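Tubulin-specific chaperone (Trypanosoma brucei, PDB 4B6W) is tubulin-binding cofactor B, a chaperone that probably binds alpha-tubulin and microtubule plus ends, represented here by its ubiquitin-like domain. Local coordinates at residues A[6-10]-A[34-40]; A[22-28]-A[61-67]. All coordinates share one frame; numbering follows the deposited sequence.

Overall arrangement
The chain is the ubiquitin-like domain of the cofactor, in which helix 27-35 packs across a mixed sheet ordered 15-22, 2-9, 77-82, 45-50, 56-58, the beta-grasp fold of ubiquitin. Both contacts use this helix, at its two ends. In contact 1 the segment 34-40, which begins in this helix, lies against the end of strand 2-9; in contact 2 the approach to its first turn, 22-28, is joined by backbone bonds to the loop 61-67. The two lie on opposite sides of the chain's centre, about 16 Å between centres and about 7 Å between nearest atoms, without touching. A bound 1,2-ethanediol, probably from the crystallisation liquor, sits about 6 Å from the side chain of Phe38 in contact 1.

Contact 1 of 2, residues A[6-10]-A[34-40]; sequences SLTHS and VFTHFAT
The rings of His9 and Phe38 form an offset stack, planes at 17° and centroids 4.9 Å apart, with the two side chains running past one another in opposite directions. Each ring receives the other residue's CB over its face: His9 CB stands 3.8 Å from the centroid of the Phe38 ring, and Phe38 CB lies above the centre of the imidazole. With CG of His9 anti to the backbone N (chi1 -172°), the imidazole is carried toward Thr40, where NE2 donates to Thr40 OG1 (3.2 Å). That bond is bent, 139° at the hydrogen, and OG1 is tilted from the ring plane. Two residues earlier in the strand, Leu7 touches Phe38 CE2 through CB (3.8 Å), while its CD1 reaches Val34 CG2 and His37 CD2, each 4.0 Å away. Strand 2-9 thus meets Val34 of helix 27-35 and the chain that follows it in the core of the ubiquitin-like fold. Asp82 OD2 hydrogen-bonds Thr40 OG1 and, weakly, His9 NE2, and Ser12 OG pairs with His9 ND1. With both ring nitrogens engaged and Phe38 over one face, the buried imidazole is held in position and in rotation, and the carboxylate of Asp82 probably polarises this small polar cluster.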
ATOM      1  N   SER A   6       3.478  -1.589   7.234  1.00 25.30           N
ATOM      2  CA  SER A   6       3.256  -0.190   7.589  1.00 26.29           C
ATOM      3  C   SER A   6       2.895   0.634   6.354  1.00 25.38           C
ATOM      4  O   SER A   6       3.087   0.214   5.238  1.00 25.27           O
ATOM      5  CB  SER A   6       4.448   0.412   8.352  1.00 27.87           C
ATOM      6  OG  SER A   6       5.664   0.091   7.735  1.00 28.56           O
ATOM      7  N   LEU A   7       2.335   1.811   6.561  1.00 26.57           N
ATOM      8  CA  LEU A   7       1.936   2.651   5.447  1.00 26.55           C
ATOM      9  C   LEU A   7       2.654   3.960   5.590  1.00 27.93           C
ATOM     10  O   LEU A   7       2.692   4.544   6.697  1.00 28.77           O
ATOM     11  CB  LEU A   7       0.445   2.917   5.440  1.00 26.69           C
ATOM     12  CG  LEU A   7      -0.548   1.774   5.377  1.00 26.27           C
ATOM     13  CD1 LEU A   7      -1.982   2.329   5.504  1.00 26.76           C
ATOM     14  CD2 LEU A   7      -0.375   1.011   4.090  1.00 25.68           C
ATOM     15  N   THR A   8       3.206   4.399   4.461  1.00 27.22           N
ATOM     16  CA  THR A   8       3.801   5.703   4.301  1.00 28.53           C
ATOM     17  C   THR A   8       3.058   6.426   3.157  1.00 28.12           C
ATOM     18  O   THR A   8       2.303   5.811   2.419  1.00 27.78           O
ATOM     19  CB  THR A   8       5.297   5.587   3.985  1.00 28.81           C
ATOM     20  OG1 THR A   8       5.465   4.824   2.776  1.00 28.29           O
ATOM     21  CG2 THR A   8       6.044   4.897   5.125  1.00 29.87           C
ATOM     22  N   HIS A   9       3.293   7.727   3.025  1.00 28.85           N
ATOM     23  CA  HIS A   9       2.545   8.560   2.091  1.00 29.17           C
ATOM     24  C   HIS A   9       3.458   9.568   1.425  1.00 28.37           C
ATOM     25  O   HIS A   9       4.086  10.329   2.111  1.00 28.84           O
ATOM     26  CB  HIS A   9       1.433   9.307   2.851  1.00 31.19           C
ATOM     27  CG  HIS A   9       0.490  10.039   1.948  1.00 33.74           C
ATOM     28  ND1 HIS A   9       0.156  11.367   2.130  1.00 36.60           N
ATOM     29  CD2 HIS A   9      -0.179   9.631   0.840  1.00 33.35           C
ATOM     30  CE1 HIS A   9      -0.679  11.736   1.172  1.00 37.76           C
ATOM     31  NE2 HIS A   9      -0.883  10.707   0.366  1.00 35.34           N
ATOM     32  N   SER A  10       3.482   9.604   0.096  1.00 27.64           N
ATOM     33  CA  SER A  10       4.392  10.482  -0.661  1.00 28.38           C
ATOM     34  C   SER A  10       4.193  11.988  -0.461  1.00 30.44           C
ATOM     35  O   SER A  10       5.080  12.771  -0.822  1.00 31.37           O
ATOM     36  CB  SER A  10       4.318  10.180  -2.165  1.00 28.42           C
ATOM     37  OG  SER A  10       3.139  10.679  -2.767  1.00 29.53           O
ATOM     38  N   VAL A  34      -6.811   2.238   2.979  1.00 27.27           N
ATOM     39  CA  VAL A  34      -5.771   3.273   3.027  1.00 27.47           C
ATOM     40  C   VAL A  34      -6.362   4.688   3.069  1.00 29.22           C
ATOM     41  O   VAL A  34      -5.847   5.558   3.760  1.00 29.53           O
ATOM     42  CB  VAL A  34      -4.764   3.120   1.863  1.00 26.86           C
ATOM     43  CG1 VAL A  34      -3.802   4.292   1.824  1.00 27.96           C
ATOM     44  CG2 VAL A  34      -3.976   1.840   2.028  1.00 25.77           C
ATOM     45  N   PHE A  35      -7.469   4.898   2.356  1.00 31.20           N
ATOM     46  CA  PHE A  35      -8.184   6.189   2.360  1.00 33.31           C
ATOM     47  C   PHE A  35      -8.605   6.626   3.759  1.00 33.87           C
ATOM     48  O   PHE A  35      -8.649   7.815   4.050  1.00 35.05           O
ATOM     49  CB  PHE A  35      -9.415   6.108   1.448  1.00 35.33           C
ATOM     50  CG  PHE A  35     -10.245   7.370   1.416  1.00 37.99           C
ATOM     51  CD1 PHE A  35     -11.235   7.594   2.376  1.00 39.75           C
ATOM     52  CD2 PHE A  35     -10.045   8.314   0.429  1.00 39.44           C
ATOM     53  CE1 PHE A  35     -12.023   8.761   2.361  1.00 42.87           C
ATOM     54  CE2 PHE A  35     -10.827   9.488   0.385  1.00 42.92           C
ATOM     55  CZ  PHE A  35     -11.825   9.709   1.360  1.00 44.47           C
ATOM     56  N   THR A  36      -8.907   5.662   4.625  1.00 33.59           N
ATOM     57  CA  THR A  36      -9.277   5.970   6.028  1.00 35.11           C
ATOM     58  C   THR A  36      -8.119   6.666   6.806  1.00 35.51           C
ATOM     59  O   THR A  36      -8.360   7.397   7.756  1.00 37.57           O
ATOM     60  CB  THR A  36      -9.855   4.721   6.792  1.00 34.29           C
ATOM     61  OG1 THR A  36      -8.839   3.767   7.068  1.00 32.19           O
ATOM     62  CG2 THR A  36     -10.918   4.030   5.955  1.00 34.65           C
ATOM     63  N   HIS A  37      -6.881   6.475   6.361  1.00 34.52           N
ATOM     64  CA  HIS A  37      -5.720   7.107   6.993  1.00 35.36           C
ATOM     65  C   HIS A  37      -5.201   8.352   6.268  1.00 36.07           C
ATOM     66  O   HIS A  37      -4.885   9.330   6.907  1.00 38.19           O
ATOM     67  CB  HIS A  37      -4.565   6.095   7.121  1.00 33.39           C
ATOM     68  CG  HIS A  37      -4.922   4.867   7.905  1.00 33.01           C
ATOM     69  ND1 HIS A  37      -5.082   4.877   9.274  1.00 34.80           N
ATOM     70  CD2 HIS A  37      -5.176   3.600   7.504  1.00 31.97           C
ATOM     71  CE1 HIS A  37      -5.395   3.659   9.681  1.00 34.37           C
ATOM     72  NE2 HIS A  37      -5.454   2.864   8.627  1.00 32.27           N
ATOM     73  N   PHE A  38      -5.088   8.306   4.949  1.00 35.64           N
ATOM     74  CA  PHE A  38      -4.466   9.412   4.219  1.00 37.97           C
ATOM     75  C   PHE A  38      -5.429  10.305   3.422  1.00 40.97           C
ATOM     76  O   PHE A  38      -5.190  11.529   3.307  1.00 44.15           O
ATOM     77  CB  PHE A  38      -3.306   8.904   3.363  1.00 36.94           C
ATOM     78  CG  PHE A  38      -2.220   8.232   4.173  1.00 35.77           C
ATOM     79  CD1 PHE A  38      -1.800   8.749   5.395  1.00 38.36           C
ATOM     80  CD2 PHE A  38      -1.624   7.097   3.731  1.00 34.17           C
ATOM     81  CE1 PHE A  38      -0.791   8.097   6.157  1.00 37.43           C
ATOM     82  CE2 PHE A  38      -0.624   6.482   4.485  1.00 34.10           C
ATOM     83  CZ  PHE A  38      -0.219   7.001   5.697  1.00 34.79           C
ATOM     84  N   ALA A  39      -6.515   9.732   2.916  1.00 40.96           N
ATOM     85  CA  ALA A  39      -7.608  10.528   2.339  1.00 44.48           C
ATOM     86  C   ALA A  39      -7.258  11.121   0.977  1.00 45.28           C
ATOM     87  O   ALA A  39      -7.797  12.147   0.615  1.00 48.04           O
ATOM     88  CB  ALA A  39      -8.086  11.652   3.324  1.00 46.34           C
ATOM     89  N   THR A  40      -6.329  10.476   0.262  1.00 44.76           N
ATOM     90  CA  THR A  40      -6.173  10.630  -1.190  1.00 44.89           C
ATOM     91  C   THR A  40      -7.286   9.793  -1.784  1.00 44.00           C
ATOM     92  O   THR A  40      -7.440   8.645  -1.369  1.00 42.17           O
ATOM     93  CB  THR A  40      -4.827  10.015  -1.721  1.00 43.25           C
ATOM     94  OG1 THR A  40      -3.714  10.597  -1.040  1.00 43.38           O
ATOM     95  CG2 THR A  40      -4.659  10.259  -3.242  1.00 44.67           C
TER

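Contact 2 of 2, residues A[22-28]-A[61-67]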
ATOM      1  N   GLY A  22      -5.241  -9.192   4.405  1.00 26.75           N
ATOM      2  CA  GLY A  22      -5.225 -10.518   3.778  1.00 28.02           C
ATOM      3  C   GLY A  22      -4.439 -10.458   2.477  1.00 27.45           C
ATOM      4  O   GLY A  22      -4.577  -9.534   1.713  1.00 27.55           O
ATOM      5  N   LEU A  23      -3.600 -11.441   2.219  1.00 28.45           N
ATOM      6  CA  LEU A  23      -2.901 -11.524   0.927  1.00 28.24           C
ATOM      7  C   LEU A  23      -3.881 -11.790  -0.212  1.00 28.71           C
ATOM      8  O   LEU A  23      -3.605 -11.491  -1.342  1.00 28.20           O
ATOM      9  CB  LEU A  23      -1.851 -12.637   0.973  1.00 29.71           C
ATOM     10  CG  LEU A  23      -0.663 -12.441   1.914  1.00 29.32           C
ATOM     11  CD1 LEU A  23       0.239 -13.711   1.916  1.00 31.21           C
ATOM     12  CD2 LEU A  23       0.106 -11.229   1.488  1.00 28.09           C
ATOM     13  N   ALA A  24      -5.031 -12.366   0.105  1.00 29.84           N
ATOM     14  CA  ALA A  24      -6.098 -12.549  -0.869  1.00 31.27           C
ATOM     15  C   ALA A  24      -6.804 -11.230  -1.251  1.00 30.24           C
ATOM     16  O   ALA A  24      -7.536 -11.201  -2.226  1.00 31.87           O
ATOM     17  CB  ALA A  24      -7.118 -13.608  -0.361  1.00 32.27           C
ATOM     18  N   GLN A  25      -6.593 -10.150  -0.499  1.00 28.81           N
ATOM     19  CA  GLN A  25      -7.219  -8.869  -0.812  1.00 28.26           C
ATOM     20  C   GLN A  25      -6.708  -8.271  -2.108  1.00 28.69           C
ATOM     21  O   GLN A  25      -5.509  -8.250  -2.393  1.00 28.27           O
ATOM     22  CB  GLN A  25      -6.967  -7.848   0.299  1.00 27.21           C
ATOM     23  CG  GLN A  25      -7.626  -8.178   1.642  1.00 27.33           C
ATOM     24  CD  GLN A  25      -7.653  -6.974   2.583  1.00 26.66           C
ATOM     25  OE1 GLN A  25      -7.409  -7.097   3.791  1.00 27.20           O
ATOM     26  NE2 GLN A  25      -7.954  -5.815   2.039  1.00 26.12           N
ATOM     27  N   THR A  26      -7.627  -7.739  -2.891  1.00 30.29           N
ATOM     28  CA  THR A  26      -7.256  -7.039  -4.111  1.00 30.92           C
ATOM     29  C   THR A  26      -6.596  -5.747  -3.693  1.00 29.45           C
ATOM     30  O   THR A  26      -6.942  -5.183  -2.648  1.00 28.93           O
ATOM     31  CB  THR A  26      -8.486  -6.692  -4.934  1.00 33.06           C
ATOM     32  OG1 THR A  26      -9.333  -5.852  -4.127  1.00 32.81           O
ATOM     33  CG2 THR A  26      -9.232  -7.974  -5.391  1.00 33.81           C
ATOM     34  N   ILE A  27      -5.661  -5.267  -4.500  1.00 29.29           N
ATOM     35  CA  ILE A  27      -5.065  -3.956  -4.246  1.00 28.71           C
ATOM     36  C   ILE A  27      -6.112  -2.856  -4.194  1.00 29.63           C
ATOM     37  O   ILE A  27      -5.962  -1.902  -3.456  1.00 29.31           O
ATOM     38  CB  ILE A  27      -3.985  -3.594  -5.298  1.00 28.95           C
ATOM     39  CG1 ILE A  27      -2.834  -4.616  -5.221  1.00 28.52           C
ATOM     40  CG2 ILE A  27      -3.516  -2.169  -5.093  1.00 27.17           C
ATOM     41  CD1 ILE A  27      -2.177  -4.712  -3.842  1.00 26.61           C
ATOM     42  N   GLU A  28      -7.183  -2.988  -4.956  1.00 32.70           N
ATOM     43  CA  GLU A  28      -8.261  -1.984  -4.906  1.00 35.36           C
ATOM     44  C   GLU A  28      -8.931  -1.883  -3.537  1.00 33.87           C
ATOM     45  O   GLU A  28      -9.321  -0.789  -3.106  1.00 33.84           O
ATOM     46  CB  GLU A  28      -9.348  -2.362  -5.896  1.00 39.74           C
ATOM     47  CG  GLU A  28     -10.537  -1.435  -5.928  1.00 43.28           C
ATOM     48  CD  GLU A  28     -11.557  -1.886  -6.962  1.00 48.53           C
ATOM     49  OE1 GLU A  28     -11.113  -2.347  -8.049  1.00 50.96           O
ATOM     50  OE2 GLU A  28     -12.785  -1.802  -6.677  1.00 51.14           O
HETATM   51  N   MSE A  61       1.337  -1.353  -7.785  1.00 33.13           N
HETATM   52  CA  MSE A  61       0.546  -2.591  -7.844  1.00 34.03           C
HETATM   53  C   MSE A  61      -0.819  -2.374  -8.507  1.00 33.97           C
HETATM   54  O   MSE A  61      -1.506  -1.385  -8.249  1.00 33.16           O
HETATM   55  CB  MSE A  61       0.383  -3.192  -6.451  1.00 35.06           C
HETATM   56  CG  MSE A  61       1.712  -3.540  -5.783  1.00 36.87           C
HETATM   57 SE   MSE A  61       1.536  -4.355  -3.989  1.00 48.99          SE
HETATM   58  CE  MSE A  61       1.184  -2.719  -2.917  1.00 34.95           C
ATOM     59  N   ALA A  62      -1.193  -3.324  -9.351  1.00 34.11           N
ATOM     60  CA  ALA A  62      -2.384  -3.233 -10.179  1.00 35.91           C
ATOM     61  C   ALA A  62      -3.614  -3.473  -9.317  1.00 35.05           C
ATOM     62  O   ALA A  62      -3.658  -4.447  -8.559  1.00 34.20           O
ATOM     63  CB  ALA A  62      -2.312  -4.275 -11.365  1.00 37.61           C
ATOM     64  N   ASN A  63      -4.605  -2.582  -9.440  1.00 35.69           N
ATOM     65  CA  ASN A  63      -5.849  -2.676  -8.683  1.00 35.63           C
ATOM     66  C   ASN A  63      -6.545  -4.032  -8.699  1.00 36.59           C
ATOM     67  O   ASN A  63      -7.152  -4.403  -7.708  1.00 35.43           O
ATOM     68  CB  ASN A  63      -6.857  -1.646  -9.184  1.00 37.89           C
ATOM     69  CG  ASN A  63      -6.510  -0.258  -8.774  1.00 37.20           C
ATOM     70  OD1 ASN A  63      -5.640  -0.064  -7.951  1.00 35.82           O
ATOM     71  ND2 ASN A  63      -7.190   0.724  -9.345  1.00 39.76           N
ATOM     72  N   ASP A  64      -6.492  -4.747  -9.823  1.00 39.13           N
ATOM     73  CA  ASP A  64      -7.209  -6.029  -9.954  1.00 41.05           C
ATOM     74  C   ASP A  64      -6.446  -7.244  -9.438  1.00 40.28           C
ATOM     75  O   ASP A  64      -6.995  -8.347  -9.438  1.00 42.88           O
ATOM     76  CB  ASP A  64      -7.683  -6.275 -11.403  1.00 44.78           C
ATOM     77  CG  ASP A  64      -6.544  -6.608 -12.376  1.00 46.62           C
ATOM     78  OD1 ASP A  64      -5.410  -6.082 -12.230  1.00 45.02           O
ATOM     79  OD2 ASP A  64      -6.812  -7.386 -13.333  1.00 50.74           O
ATOM     80  N   LYS A  65      -5.202  -7.051  -9.018  1.00 37.81           N
ATOM     81  CA  LYS A  65      -4.394  -8.125  -8.474  1.00 37.34           C
ATOM     82  C   LYS A  65      -4.483  -8.150  -6.947  1.00 34.93           C
ATOM     83  O   LYS A  65      -4.818  -7.172  -6.308  1.00 33.44           O
ATOM     84  CB  LYS A  65      -2.917  -7.950  -8.870  1.00 37.26           C
ATOM     85  CG  LYS A  65      -2.606  -8.102 -10.335  1.00 39.68           C
ATOM     86  CD  LYS A  65      -2.883  -9.495 -10.777  1.00 42.65           C
ATOM     87  CE  LYS A  65      -2.255  -9.806 -12.117  1.00 45.91           C
ATOM     88  NZ  LYS A  65      -2.917 -11.038 -12.681  1.00 49.79           N
ATOM     89  N   GLN A  66      -4.113  -9.279  -6.380  1.00 35.26           N
ATOM     90  CA  GLN A  66      -4.155  -9.484  -4.963  1.00 34.30           C
ATOM     91  C   GLN A  66      -2.801  -9.168  -4.389  1.00 32.94           C
ATOM     92  O   GLN A  66      -1.790  -9.254  -5.083  1.00 34.48           O
ATOM     93  CB  GLN A  66      -4.524 -10.930  -4.665  1.00 36.05           C
ATOM     94  CG  GLN A  66      -5.980 -11.231  -4.977  1.00 37.94           C
ATOM     95  CD  GLN A  66      -6.244 -12.719  -5.063  1.00 40.63           C
ATOM     96  OE1 GLN A  66      -5.488 -13.444  -5.709  1.00 42.31           O
ATOM     97  NE2 GLN A  66      -7.318 -13.181  -4.420  1.00 40.86           N
ATOM     98  N   LEU A  67      -2.774  -8.812  -3.120  1.00 31.17           N
ATOM     99  CA  LEU A  67      -1.510  -8.456  -2.470  1.00 30.21           C
ATOM    100  C   LEU A  67      -0.472  -9.614  -2.523  1.00 30.98           C
ATOM    101  O   LEU A  67       0.732  -9.387  -2.692  1.00 31.70           O
ATOM    102  CB  LEU A  67      -1.795  -7.980  -1.039  1.00 28.46           C
ATOM    103  CG  LEU A  67      -0.653  -7.442  -0.175  1.00 28.45           C
ATOM    104  CD1 LEU A  67       0.052  -6.230  -0.825  1.00 27.47           C
ATOM    105  CD2 LEU A  67      -1.182  -7.082   1.222  1.00 27.00           C
TER
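Segments 22-28 and 61-67 run antiparallel around a single beta bridge between Thr26 and Gln66, whose CA atoms are 4.0 Å apart. Leu67 N donates to Gln25 O (2.9 Å) and Ile27 N to Lys65 O (2.8 Å), flanking Thr26 and Gln66, which form a non-hydrogen-bonded antiparallel pair. A third backbone bond runs from Glu28 N to Asn63 O. The side chain of Gln66 adds a link: CG lies against Ala24 O and NE2 donates to the same oxygen at 3.0 Å, a bent bond of 133° at the hydrogen. In this ubiquitin-like domain, these bonds tie the long loop after strand 56-58 to the start of helix 27-35, where Thr26 is the N-cap residue; the backbone N-H groups of Ile27 and Glu28, at the first turn, are taken up by carbonyls of the loop. Ile27 is the main apolar element. Its CG1, anti to the carbonyl carbon (chi1 -62°), passes over the carbonyl oxygens of Ala62 and Lys65 and touches CB of selenomethionine Met61 (3.7 Å), and CD1 continues to SE, also 3.7 Å away. The two chains lie roughly perpendicular, and Leu47 of strand 45-50 touches both. CD1 of Ile27 also meets Leu67 CD1 at 4.0 Å, and Leu23 CD2 packs on Leu67 CG. Near the surface, Glu28 CB lies beside Asn63, whose OD1 is hydrogen-bonded to Lys31 NZ.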